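Local atomic coordinates of PA1221 (Pseudomonas aeruginosa, PDB entry 4DG8), a protein that combines an AMP-binding region of the ANL superfamily with a phosphopantetheine attachment site, and holds adenosine monophosphate in a pocket of its modelled chain. Residues Q436-Q441 and R477-W482. Numbering follows the deposited sequence.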
loop_
_atom_site.group_PDB
_atom_site.type_symbol
_atom_site.label_atom_id
_atom_site.label_comp_id
_atom_site.label_asym_id
_atom_site.label_seq_id
_atom_site.Cartn_x
_atom_site.Cartn_y
_atom_site.Cartn_z
ATOM N N GLN A 436 -13.747 -4.497 20.448
ATOM C CA GLN A 436 -13.532 -4.508 21.891
ATOM C C GLN A 436 -13.453 -3.073 22.395
ATOM O O GLN A 436 -13.912 -2.756 23.496
ATOM C CB GLN A 436 -12.265 -5.295 22.242
ATOM C CG GLN A 436 -11.917 -5.312 23.734
ATOM C CD GLN A 436 -13.035 -5.876 24.608
ATOM O OE1 GLN A 436 -13.406 -5.276 25.619
ATOM N NE2 GLN A 436 -13.567 -7.034 24.226
ATOM N N ARG A 437 -12.892 -2.201 21.564
ATOM C CA ARG A 437 -12.812 -0.781 21.873
ATOM C C ARG A 437 -14.195 -0.102 21.958
ATOM O O ARG A 437 -14.441 0.725 22.848
ATOM C CB ARG A 437 -11.899 -0.075 20.868
ATOM C CG ARG A 437 -11.716 1.391 21.156
ATOM C CD ARG A 437 -10.621 2.020 20.297
ATOM N NE ARG A 437 -10.412 3.400 20.736
ATOM C CZ ARG A 437 -9.830 4.357 20.019
ATOM N NH1 ARG A 437 -9.374 4.107 18.794
ATOM N NH2 ARG A 437 -9.712 5.576 20.540
ATOM N N PHE A 438 -15.096 -0.446 21.038
ATOM C CA PHE A 438 -16.480 0.008 21.144
ATOM C C PHE A 438 -17.145 -0.511 22.427
ATOM O O PHE A 438 -17.856 0.232 23.105
ATOM C CB PHE A 438 -17.306 -0.413 19.919
ATOM C CG PHE A 438 -17.325 0.609 18.810
ATOM C CD1 PHE A 438 -18.306 1.590 18.772
ATOM C CD2 PHE A 438 -16.376 0.576 17.796
ATOM C CE1 PHE A 438 -18.334 2.533 17.750
ATOM C CE2 PHE A 438 -16.398 1.518 16.767
ATOM C CZ PHE A 438 -17.377 2.497 16.747
ATOM N N ARG A 439 -16.912 -1.782 22.756
ATOM C CA ARG A 439 -17.477 -2.362 23.979
ATOM C C ARG A 439 -17.164 -1.528 25.221
ATOM O O ARG A 439 -17.969 -1.458 26.153
ATOM C CB ARG A 439 -16.973 -3.790 24.203
ATOM C CG ARG A 439 -17.738 -4.856 23.461
ATOM C CD ARG A 439 -17.363 -6.238 23.964
ATOM N NE ARG A 439 -17.749 -7.262 23.003
ATOM C CZ ARG A 439 -17.027 -7.587 21.935
ATOM N NH1 ARG A 439 -15.876 -6.967 21.702
ATOM N NH2 ARG A 439 -17.452 -8.527 21.100
ATOM N N ARG A 440 -15.991 -0.900 25.223
ATOM C CA ARG A 440 -15.505 -0.168 26.388
ATOM C C ARG A 440 -16.095 1.241 26.568
ATOM O O ARG A 440 -15.849 1.885 27.595
ATOM C CB ARG A 440 -13.967 -0.132 26.410
ATOM C CG ARG A 440 -13.323 -1.510 26.596
ATOM C CD ARG A 440 -11.847 -1.410 26.945
ATOM N NE ARG A 440 -11.075 -0.800 25.870
ATOM C CZ ARG A 440 -10.109 -1.416 25.199
ATOM N NH1 ARG A 440 -9.775 -2.667 25.505
ATOM N NH2 ARG A 440 -9.469 -0.774 24.228
ATOM N N GLN A 441 -16.861 1.725 25.589
ATOM C CA GLN A 441 -17.612 2.963 25.797
ATOM C C GLN A 441 -18.644 2.692 26.888
ATOM O O GLN A 441 -19.235 1.608 26.948
ATOM C CB GLN A 441 -18.309 3.439 24.520
ATOM C CG GLN A 441 -17.413 3.579 23.303
ATOM C CD GLN A 441 -16.372 4.675 23.457
ATOM O OE1 GLN A 441 -15.171 4.413 23.376
ATOM N NE2 GLN A 441 -16.827 5.911 23.667
ATOM N N ARG A 477 -15.592 10.496 16.727
ATOM C CA ARG A 477 -14.833 11.737 16.605
ATOM C C ARG A 477 -13.311 11.543 16.696
ATOM O O ARG A 477 -12.551 12.313 16.104
ATOM C CB ARG A 477 -15.283 12.749 17.660
ATOM C CG ARG A 477 -16.628 13.381 17.376
ATOM C CD ARG A 477 -16.845 14.578 18.276
ATOM N NE ARG A 477 -17.069 14.198 19.668
ATOM C CZ ARG A 477 -18.273 14.001 20.203
ATOM N NH1 ARG A 477 -19.363 14.148 19.460
ATOM N NH2 ARG A 477 -18.390 13.661 21.481
ATOM N N GLN A 478 -12.870 10.539 17.455
ATOM C CA GLN A 478 -11.435 10.305 17.646
ATOM C C GLN A 478 -10.807 9.351 16.632
ATOM O O GLN A 478 -9.580 9.261 16.535
ATOM C CB GLN A 478 -11.173 9.768 19.048
ATOM C CG GLN A 478 -11.366 10.796 20.151
ATOM C CD GLN A 478 -10.968 10.246 21.498
ATOM O OE1 GLN A 478 -11.802 9.714 22.228
ATOM N NE2 GLN A 478 -9.684 10.352 21.829
ATOM N N LEU A 479 -11.643 8.639 15.883
ATOM C CA LEU A 479 -11.145 7.657 14.921
ATOM C C LEU A 479 -10.801 8.304 13.582
ATOM O O LEU A 479 -11.386 9.319 13.201
ATOM C CB LEU A 479 -12.164 6.525 14.716
ATOM C CG LEU A 479 -12.580 5.684 15.934
ATOM C CD1 LEU A 479 -13.749 4.761 15.576
ATOM C CD2 LEU A 479 -11.407 4.884 16.506
ATOM N N PRO A 480 -9.841 7.719 12.861
ATOM C CA PRO A 480 -9.641 8.204 11.496
ATOM C C PRO A 480 -10.885 7.889 10.664
ATOM O O PRO A 480 -11.606 6.935 10.979
ATOM C CB PRO A 480 -8.432 7.401 11.011
ATOM C CG PRO A 480 -8.418 6.177 11.857
ATOM C CD PRO A 480 -8.957 6.588 13.197
ATOM N N THR A 481 -11.144 8.691 9.636
ATOM C CA THR A 481 -12.357 8.533 8.840
ATOM C C THR A 481 -12.559 7.079 8.408
ATOM O O THR A 481 -13.664 6.536 8.521
ATOM C CB THR A 481 -12.357 9.439 7.579
ATOM O OG1 THR A 481 -11.177 9.192 6.802
ATOM C CG2 THR A 481 -12.423 10.917 7.966
ATOM N N TRP A 482 -11.483 6.448 7.943
ATOM C CA TRP A 482 -11.581 5.116 7.344
ATOM C C TRP A 482 -11.966 4.013 8.347
ATOM O O TRP A 482 -12.346 2.922 7.940
ATOM C CB TRP A 482 -10.291 4.764 6.604
ATOM C CG TRP A 482 -9.143 4.442 7.511
ATOM C CD1 TRP A 482 -8.205 5.311 7.996
ATOM C CD2 TRP A 482 -8.803 3.151 8.032
ATOM N NE1 TRP A 482 -7.304 4.637 8.797
ATOM C CE2 TRP A 482 -7.650 3.312 8.835
ATOM C CE3 TRP A 482 -9.360 1.870 7.898
ATOM C CZ2 TRP A 482 -7.045 2.243 9.502
ATOM C CZ3 TRP A 482 -8.756 0.806 8.562
ATOM C CH2 TRP A 482 -7.612 1.001 9.354
#
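Leu479 turns one methyl to Arg437 and the other to Phe438, neighbours on helix 431-439, and joins two helical parts of the small C-terminal domain of the ANL fold. It follows helix 473-478 and precedes a 3-10 segment that begins at Thr481. The backbones stay well apart, 11.1 Å from Arg437 CA to Leu479 CA, and side chains alone bridge the gap. Leu479 CB points at the opposing helix, and CG lies anti to the carbonyl carbon (chi1 -60°), which carries the isopropyl group on in that direction. CG itself stays 4.6 Å from Arg437 NH1, and the two methyls make the closer approaches. CD1 meets the Phe438 ring obliquely, 4.4 Å from CE2, with CZ of the same ring at a similar distance. This loose apolar contact belongs to a larger cluster, since Phe438 also packs on Pro472, Leu475, Leu476 and Pro485. CD2 turns to the other neighbour. Arg437 sends an extended chain past it, running in the opposite sense, with CG anti to the backbone N (chi1 -178°). No hydrogen bond or salt bridge links the two segments. Leu479 O, by contrast, accepts a hydrogen bond from Arg484 NE. At the arginine tip the guanidinium meets the methyl obliquely: NH1 lies 3.2 Å from Leu479 CD2, tight for a nitrogen beside a methyl carbon and possibly imprecise, and CZ an ordinary 3.9 Å.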